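Local coordinates for proto-oncogene tyrosine-protein kinase receptor Ret (Danio rerio, PDB 7AMK) that serves as a receptor tyrosine kinase, its calcium-binding, cadherin-like extracellular domains probably taking part in recognition of GDNF together with GFR alpha 1, at residues A[74-77]-A[82-85]; A[124-129]-A[207-212]; A[138-143]-A[147-152]. The protein carries 4 engineered substitutions. One frame throughout, in Å; residues are numbered along the deposited sequence.

Contact 1. Residues A[74-77]-A[82-85]; sequences LRSG and PKDL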
loop_
_atom_site.group_PDB
_atom_site.type_symbol
_atom_site.label_atom_id
_atom_site.label_comp_id
_atom_site.label_asym_id
_atom_site.label_seq_id
_atom_site.Cartn_x
_atom_site.Cartn_y
_atom_site.Cartn_z
ATOM N N LEU A 74 11.977 -26.484 57.902
ATOM C CA LEU A 74 12.105 -25.833 56.598
ATOM C C LEU A 74 11.283 -24.549 56.589
ATOM O O LEU A 74 10.046 -24.598 56.580
ATOM C CB LEU A 74 11.641 -26.774 55.490
ATOM C CG LEU A 74 12.621 -27.855 55.088
ATOM C CD1 LEU A 74 11.927 -28.910 54.238
ATOM C CD2 LEU A 74 13.758 -27.188 54.323
ATOM N N ARG A 75 11.965 -23.402 56.584
ATOM C CA ARG A 75 11.310 -22.096 56.557
ATOM C C ARG A 75 10.886 -21.769 55.126
ATOM O O ARG A 75 11.495 -20.963 54.422
ATOM C CB ARG A 75 12.230 -21.018 57.124
ATOM C CG ARG A 75 12.145 -20.890 58.633
ATOM C CD ARG A 75 12.816 -19.640 59.168
ATOM N NE ARG A 75 12.329 -19.339 60.508
ATOM C CZ ARG A 75 12.588 -20.083 61.575
ATOM N NH1 ARG A 75 13.303 -21.193 61.486
ATOM N NH2 ARG A 75 12.125 -19.703 62.764
ATOM N N SER A 76 9.799 -22.401 54.692
ATOM C CA SER A 76 9.193 -22.045 53.413
ATOM C C SER A 76 8.109 -20.970 53.542
ATOM O O SER A 76 7.949 -20.153 52.628
ATOM C CB SER A 76 8.596 -23.287 52.743
ATOM O OG SER A 76 7.436 -23.720 53.430
ATOM N N GLY A 77 7.377 -20.925 54.655
ATOM C CA GLY A 77 6.197 -20.094 54.758
ATOM C C GLY A 77 4.892 -20.836 54.552
ATOM O O GLY A 77 3.828 -20.275 54.833
ATOM N N PRO A 82 3.299 -31.585 51.287
ATOM C CA PRO A 82 4.760 -31.696 51.247
ATOM C C PRO A 82 5.417 -30.342 51.172
ATOM O O PRO A 82 4.779 -29.430 50.669
ATOM C CB PRO A 82 5.001 -32.467 49.954
ATOM C CG PRO A 82 3.935 -31.904 49.034
ATOM C CD PRO A 82 2.718 -31.721 49.934
ATOM N N LYS A 83 6.660 -30.218 51.650
ATOM C CA LYS A 83 7.451 -29.001 51.488
ATOM C C LYS A 83 8.416 -29.189 50.325
ATOM O O LYS A 83 9.244 -30.107 50.331
ATOM C CB LYS A 83 8.217 -28.651 52.763
ATOM C CG LYS A 83 7.338 -28.188 53.911
ATOM C CD LYS A 83 8.148 -27.964 55.167
ATOM C CE LYS A 83 7.302 -27.340 56.262
ATOM N NZ LYS A 83 8.051 -27.241 57.534
ATOM N N ASP A 84 8.312 -28.320 49.337
ATOM C CA ASP A 84 9.168 -28.410 48.171
ATOM C C ASP A 84 10.548 -27.858 48.483
ATOM O O ASP A 84 10.677 -26.816 49.133
ATOM C CB ASP A 84 8.531 -27.666 47.001
ATOM C CG ASP A 84 7.358 -28.417 46.424
ATOM O OD1 ASP A 84 6.673 -29.143 47.186
ATOM O OD2 ASP A 84 7.139 -28.302 45.202
ATOM N N LEU A 85 11.575 -28.576 48.044
ATOM C CA LEU A 85 12.963 -28.143 48.140
ATOM C C LEU A 85 13.467 -27.953 46.726
ATOM O O LEU A 85 13.305 -28.849 45.889
ATOM C CB LEU A 85 13.840 -29.182 48.855
ATOM C CG LEU A 85 13.781 -29.284 50.374
ATOM C CD1 LEU A 85 12.363 -29.506 50.827
ATOM C CD2 LEU A 85 14.683 -30.399 50.885
#

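Contact 2. Residues A[124-129]-A[207-212]; sequences VELSTL and CMVRTE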
loop_
_atom_site.group_PDB
_atom_site.type_symbol
_atom_site.label_atom_id
_atom_site.label_comp_id
_atom_site.label_asym_id
_atom_site.label_seq_id
_atom_site.Cartn_x
_atom_site.Cartn_y
_atom_site.Cartn_z
ATOM N N VAL A 124 3.092 -49.366 46.514
ATOM C CA VAL A 124 3.452 -48.655 45.291
ATOM C C VAL A 124 2.854 -49.408 44.102
ATOM O O VAL A 124 3.090 -50.612 43.944
ATOM C CB VAL A 124 4.978 -48.511 45.178
ATOM C CG1 VAL A 124 5.406 -47.790 43.895
ATOM C CG2 VAL A 124 5.502 -47.768 46.398
ATOM N N GLU A 125 2.049 -48.708 43.290
ATOM C CA GLU A 125 1.572 -49.261 42.025
ATOM C C GLU A 125 2.727 -49.413 41.041
ATOM O O GLU A 125 3.609 -48.549 40.956
ATOM C CB GLU A 125 0.497 -48.357 41.402
ATOM C CG GLU A 125 -0.627 -47.929 42.331
ATOM N N LEU A 126 2.699 -50.511 40.278
ATOM C CA LEU A 126 3.778 -50.799 39.341
ATOM C C LEU A 126 4.050 -49.610 38.446
ATOM O O LEU A 126 5.210 -49.294 38.163
ATOM C CB LEU A 126 3.455 -52.034 38.487
ATOM C CG LEU A 126 3.593 -53.370 39.238
ATOM C CD1 LEU A 126 3.513 -54.573 38.301
ATOM C CD2 LEU A 126 4.876 -53.425 40.078
ATOM N N SER A 127 2.991 -48.923 38.008
ATOM C CA SER A 127 3.191 -47.776 37.131
ATOM C C SER A 127 4.031 -46.696 37.807
ATOM O O SER A 127 4.926 -46.123 37.179
ATOM C CB SER A 127 1.841 -47.218 36.674
ATOM O OG SER A 127 1.055 -46.837 37.775
ATOM N N THR A 128 3.781 -46.434 39.101
ATOM C CA THR A 128 4.579 -45.456 39.834
ATOM C C THR A 128 6.014 -45.935 39.999
ATOM O O THR A 128 6.951 -45.140 39.889
ATOM C CB THR A 128 3.971 -45.184 41.221
ATOM O OG1 THR A 128 2.570 -44.912 41.107
ATOM C CG2 THR A 128 4.662 -43.986 41.879
ATOM N N LEU A 129 6.201 -47.224 40.313
ATOM C CA LEU A 129 7.552 -47.762 40.443
ATOM C C LEU A 129 8.352 -47.559 39.163
ATOM O O LEU A 129 9.551 -47.250 39.206
ATOM C CB LEU A 129 7.491 -49.248 40.794
ATOM C CG LEU A 129 8.822 -50.013 40.712
ATOM C CD1 LEU A 129 9.871 -49.488 41.720
ATOM C CD2 LEU A 129 8.603 -51.507 40.903
ATOM N N CYS A 207 8.437 -50.678 30.558
ATOM C CA CYS A 207 9.045 -51.063 31.825
ATOM C C CYS A 207 8.634 -52.510 32.137
ATOM O O CYS A 207 7.441 -52.829 32.141
ATOM C CB CYS A 207 8.599 -50.107 32.931
ATOM S SG CYS A 207 9.229 -50.446 34.560
ATOM N N MET A 208 9.622 -53.380 32.372
ATOM C CA MET A 208 9.390 -54.806 32.621
ATOM C C MET A 208 9.851 -55.144 34.029
ATOM O O MET A 208 11.008 -54.922 34.376
ATOM C CB MET A 208 10.114 -55.674 31.591
ATOM C CG MET A 208 9.634 -55.390 30.180
ATOM S SD MET A 208 10.681 -56.006 28.853
ATOM C CE MET A 208 9.815 -57.555 28.518
ATOM N N VAL A 209 8.942 -55.663 34.835
ATOM C CA VAL A 209 9.151 -55.814 36.260
ATOM C C VAL A 209 8.900 -57.273 36.606
ATOM O O VAL A 209 7.818 -57.806 36.326
ATOM C CB VAL A 209 8.233 -54.877 37.050
ATOM C CG1 VAL A 209 8.542 -54.920 38.560
ATOM C CG2 VAL A 209 8.358 -53.462 36.494
ATOM N N ARG A 210 9.911 -57.935 37.145
ATOM C CA ARG A 210 9.757 -59.312 37.594
ATOM C C ARG A 210 9.318 -59.262 39.053
ATOM O O ARG A 210 10.110 -58.944 39.939
ATOM C CB ARG A 210 11.052 -60.094 37.410
ATOM C CG ARG A 210 10.882 -61.610 37.525
ATOM N N THR A 211 8.044 -59.533 39.302
ATOM C CA THR A 211 7.504 -59.575 40.654
ATOM C C THR A 211 7.513 -61.012 41.190
ATOM O O THR A 211 7.987 -61.939 40.537
ATOM C CB THR A 211 6.083 -59.003 40.680
ATOM O OG1 THR A 211 5.191 -59.888 39.973
ATOM C CG2 THR A 211 6.037 -57.607 40.033
ATOM N N GLU A 212 6.972 -61.192 42.404
ATOM C CA GLU A 212 6.693 -62.526 42.942
ATOM C C GLU A 212 5.585 -63.240 42.173
ATOM O O GLU A 212 5.349 -64.425 42.415
ATOM C CB GLU A 212 6.325 -62.456 44.438
ATOM C CG GLU A 212 4.976 -61.793 44.789
ATOM C CD GLU A 212 4.936 -60.308 44.433
ATOM O OE1 GLU A 212 5.964 -59.825 43.916
ATOM O OE2 GLU A 212 3.900 -59.624 44.655
#

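Contact 3. Residues A[138-143]-A[147-152]; sequences PHITEN and GALRQL. With CA (calcium ion), chain L; CA (calcium ion), chain M.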
loop_
_atom_site.group_PDB
_atom_site.type_symbol
_atom_site.label_atom_id
_atom_site.label_comp_id
_atom_site.label_asym_id
_atom_site.label_seq_id
_atom_site.Cartn_x
_atom_site.Cartn_y
_atom_site.Cartn_z
ATOM N N PRO A 138 12.120 -34.559 27.050
ATOM C CA PRO A 138 13.468 -34.012 26.872
ATOM C C PRO A 138 13.578 -33.287 25.534
ATOM O O PRO A 138 12.677 -33.316 24.690
ATOM C CB PRO A 138 14.371 -35.255 26.958
ATOM C CG PRO A 138 13.484 -36.405 26.623
ATOM C CD PRO A 138 12.094 -36.028 27.055
ATOM N N HIS A 139 14.682 -32.573 25.371
ATOM C CA HIS A 139 14.951 -31.919 24.106
ATOM C C HIS A 139 16.412 -32.110 23.801
ATOM O O HIS A 139 17.231 -32.144 24.716
ATOM C CB HIS A 139 14.611 -30.422 24.131
ATOM C CG HIS A 139 15.313 -29.660 25.216
ATOM N ND1 HIS A 139 16.621 -29.232 25.105
ATOM C CD2 HIS A 139 14.890 -29.258 26.442
ATOM C CE1 HIS A 139 16.971 -28.596 26.211
ATOM N NE2 HIS A 139 15.941 -28.600 27.039
ATOM N N ILE A 140 16.729 -32.279 22.523
ATOM C CA ILE A 140 18.105 -32.237 22.065
ATOM C C ILE A 140 18.147 -31.316 20.851
ATOM O O ILE A 140 17.125 -31.006 20.241
ATOM C CB ILE A 140 18.639 -33.636 21.717
ATOM C CG1 ILE A 140 17.676 -34.303 20.738
ATOM C CG2 ILE A 140 18.703 -34.504 22.931
ATOM C CD1 ILE A 140 18.165 -35.622 20.220
ATOM N N THR A 141 19.347 -30.892 20.494
ATOM C CA THR A 141 19.520 -30.089 19.298
ATOM C C THR A 141 19.970 -30.989 18.156
ATOM O O THR A 141 20.649 -31.992 18.373
ATOM C CB THR A 141 20.524 -28.958 19.528
ATOM O OG1 THR A 141 20.074 -28.162 20.623
ATOM C CG2 THR A 141 20.644 -28.050 18.270
ATOM N N GLU A 142 19.550 -30.637 16.942
ATOM C CA GLU A 142 19.958 -31.386 15.758
ATOM C C GLU A 142 21.486 -31.337 15.603
ATOM O O GLU A 142 22.176 -30.517 16.217
ATOM C CB GLU A 142 19.242 -30.820 14.524
ATOM C CG GLU A 142 19.615 -29.383 14.213
ATOM C CD GLU A 142 19.197 -28.923 12.831
ATOM O OE1 GLU A 142 18.885 -29.757 11.953
ATOM O OE2 GLU A 142 19.180 -27.695 12.638
ATOM N N ASN A 143 22.017 -32.269 14.810
ATOM C CA ASN A 143 23.449 -32.283 14.419
ATOM C C ASN A 143 24.391 -32.370 15.622
ATOM O O ASN A 143 25.438 -31.718 15.656
ATOM C CB ASN A 143 23.826 -31.057 13.584
ATOM C CG ASN A 143 22.947 -30.874 12.375
ATOM O OD1 ASN A 143 22.460 -31.837 11.795
ATOM N ND2 ASN A 143 22.727 -29.621 11.991
ATOM N N GLY A 147 24.202 -39.695 22.781
ATOM C CA GLY A 147 24.501 -39.690 24.205
ATOM C C GLY A 147 23.295 -40.067 25.029
ATOM O O GLY A 147 22.159 -40.118 24.540
ATOM N N ALA A 148 23.567 -40.355 26.296
ATOM C CA ALA A 148 22.484 -40.646 27.212
ATOM C C ALA A 148 21.627 -39.411 27.360
ATOM O O ALA A 148 22.102 -38.278 27.272
ATOM C CB ALA A 148 23.005 -41.090 28.577
ATOM N N LEU A 149 20.373 -39.639 27.582
ATOM C CA LEU A 149 19.390 -38.582 27.591
ATOM C C LEU A 149 18.608 -38.527 28.888
ATOM O O LEU A 149 18.311 -37.439 29.377
ATOM C CB LEU A 149 18.443 -38.803 26.419
ATOM C CG LEU A 149 17.343 -37.813 26.171
ATOM C CD1 LEU A 149 18.030 -36.545 25.733
ATOM C CD2 LEU A 149 16.490 -38.386 25.057
ATOM N N ARG A 150 18.244 -39.676 29.444
ATOM C CA ARG A 150 17.441 -39.698 30.656
ATOM C C ARG A 150 17.709 -41.013 31.368
ATOM O O ARG A 150 17.709 -42.070 30.731
ATOM C CB ARG A 150 15.938 -39.524 30.351
ATOM C CG ARG A 150 14.993 -39.828 31.559
ATOM C CD ARG A 150 13.542 -39.409 31.292
ATOM N NE ARG A 150 13.594 -37.983 30.959
ATOM C CZ ARG A 150 12.570 -37.141 30.923
ATOM N NH1 ARG A 150 11.325 -37.549 31.152
ATOM N NH2 ARG A 150 12.805 -35.857 30.650
ATOM N N GLN A 151 17.965 -40.931 32.676
ATOM C CA GLN A 151 18.019 -42.107 33.544
ATOM C C GLN A 151 16.589 -42.550 33.812
ATOM O O GLN A 151 15.791 -41.779 34.362
ATOM C CB GLN A 151 18.742 -41.784 34.855
ATOM C CG GLN A 151 18.752 -42.907 35.957
ATOM C CD GLN A 151 19.165 -44.297 35.449
ATOM O OE1 GLN A 151 18.357 -45.202 35.433
ATOM N NE2 GLN A 151 20.410 -44.452 35.029
ATOM N N LEU A 152 16.269 -43.788 33.432
ATOM C CA LEU A 152 14.907 -44.302 33.532
ATOM C C LEU A 152 14.570 -44.941 34.886
ATOM O O LEU A 152 13.395 -44.966 35.260
ATOM C CB LEU A 152 14.658 -45.318 32.401
ATOM C CG LEU A 152 14.512 -44.694 31.011
ATOM C CD1 LEU A 152 14.193 -45.732 29.936
ATOM C CD2 LEU A 152 13.448 -43.599 31.049
HETATM CA CA CA L . 19.258 -29.854 9.712
HETATM CA CA CA M . 18.363 -26.245 10.936
HETATM O O HOH W 1 19.607 -29.771 7.402
HETATM O O HOH W 2 20.798 -31.546 10.141
#

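Contact 1. Residues A[74-77]-A[82-85]
Lys-83, at the start of strand 83-92, reaches along Leu-74 of the loop that follows helix 68-72, the two side chains sliding past each other in opposite directions. The lysine chain is fully extended beyond CG, and its methylenes do the packing: Lys-83 CD lies 3.7 Å from Leu-74 CB, while Lys-83 CB is 4.0 Å from Leu-74 CD1. At the far end Lys-83 NZ makes a weak hydrogen bond to Leu-74 O, at 3.4 Å. Its stronger partner is Phe-71 O, and the ammonium also forms a cation-pi contact with the Phe-71 ring, so the charge of this buried residue is probably balanced mainly by the Phe-71 carbonyl and ring, with Leu-74 O a weaker partner. Leu-74 O is shared, since it also receives a weak bond from Ser-76 N, at 2.9 Å, in the inverse gamma turn centred on Arg-75. That turn brings Ser-76 back beside the lysine, where Ser-76 OG stands 4.5 Å from Lys-83 CG while bonding to Ser-78 N. With an alanine here, the Phe-71 and Leu-74 carbonyls would probably lose their shared donor and Leu-74 the aliphatic chain it lies against.

Two residues on, Leu-85 crosses Leu-74 at about a right angle. With CG beside the backbone N (chi1 -78°), its end swings nearer than its CB, and Leu-85 CD1 comes within 3.5 Å of Leu-74 CD1, a tight methyl pair. Trp-50 and Phe-113 touch both leucines and extend this apolar patch. Backbone bonds of Lys-83 to Phe-113 and of Leu-85 to Leu-111 pair the strand with 106-114. The contact thus packs a connecting loop against a strand of the mixed sheet in RET cadherin-like domain 1, a member of the E-set clan of beta-sandwich domains.

Contact 2. Residues A[124-129]-A[207-212]
Helix-on-sheet packing, wholly apolar between the two segments, joins Leu-126 and Leu-129 of the short helix 126-130 to Val-209 and Thr-211 near the end of strand 200-210. The leucines are three residues apart, so both project from the same side of the helix toward the strand. They converge on one methyl: Leu-129 CD2 lies 4.1 Å from Val-209 CG1, and Leu-126 CD2 meets that same Val-209 CG1 at 4.2 Å. The valine places this branch opposite its own backbone nitrogen (chi1 -174°), and Leu-129 likewise holds CG anti to the backbone N (chi1 169°), the two side chains crossing obliquely. The other methyl branch of the helix's first leucine reaches farther along the chain, with Leu-126 CD1 4.3 Å from Thr-211 CG2. Thr-211 therefore offers only its methyl to the helix, while its OG1 is engaged in the turn beyond, with Arg-213 N and Asn-214 O. These are ordinary van der Waals separations, and the contact is modest in extent.

The helix begins next to Glu-125, its N-cap residue, whose carbonyl oxygen accepts the bond from Leu-129 N at 3.0 Å. Around the meeting point, Leu-129 is enclosed by His-157 of helix 155-160, Ile-166 of strand 165-170 and the loop residue Tyr-164, while Leu-126 lies against Glu-216 of strand 215-227. A disulfide between Cys-130, the last residue of the helix, and Cys-207, two residues before Val-209, ties the same helix covalently to the same strand. Val-209 pairs through its backbone with Glu-216, across the hairpin of strands 200-210 and 215-227. A short helix thus lies over one end of this beta hairpin, part of the mixed sheet of the cadherin domain.

Contact 3. Residues A[138-143]-A[147-152]
Within the beta-sandwich of the cadherin domain, Pro-138, just before strand 139-141, and Ile-140 within it pack on Leu-149 and Arg-150 of strand 147-151 in the facing sheet. Strand 139-141 runs parallel to strand 215-227 in one sheet; strand 147-151 pairs antiparallel with strand 186-189 in the other, so the chain crosses between sheets within a few residues. Leu-149 is the chief apolar bridge. Its CG is anti to the backbone N (chi1 -178°), and its two methyls divide the work: CD1 packs 3.5 Å from Ile-140 CG2, while CD2 lies 3.9 Å from Pro-138 CG. Both neighbours meet it at about a right angle. Leu-187 backs Leu-149 from strand 186-189, and Pro-4 adds a residue of the N-terminal region.

Leu-149 and Arg-150 form a classic beta bulge opposite Leu-187, which lets both consecutive side chains turn toward the first segment. The arginine chain bends at its third torsion (-56°), bringing the guanidinium under the proline ring: Pro-138 CD sits over one face, 3.7 Å from Arg-150 NH2. Arg-150 NH1 is bonded to Ser-136 O, which helps to hold the flat group against the ring.

Past the strand, the first segment leads into the calcium site between this domain and the next, as in other cadherins. Asn-143 ND2 supports that site from the second shell, donating to Glu-229 OE2 and Asp-231 OD2. Asp-194, Glu-196 and Asp-231 join two waters on the calcium ion of chain L; five further atoms, among them Asp-228 OD1, Glu-229 O and Asp-265 OD1, complete the site of the calcium ion of chain M. The carboxylate of Glu-142 bridges the pair, with OE1 2.3 Å from the calcium ion of chain L and OE2 2.4 Å from that of chain M.

In the fold
Contacts 2 and 3 belong to one region of the chain: helix 126-130 is followed by strand 139-141, the next regular element in the chain, and strands 200-210 and 139-141 share a mixed sheet. Their nearest atoms are about 6 Å apart, although their centres lie about 25 Å from each other. Contact 1 sits in the preceding cadherin-like domain, with nearest atoms about 14 Å from contact 2 and about 17 Å from contact 3. Contact 3 also borders that domain, since Ile-140 packs on Tyr-2 and Met-28. It is the one of the three that reaches the calcium ions; contact 1 lies instead near a glycan, about 6 Å from the side chain of Lys-83.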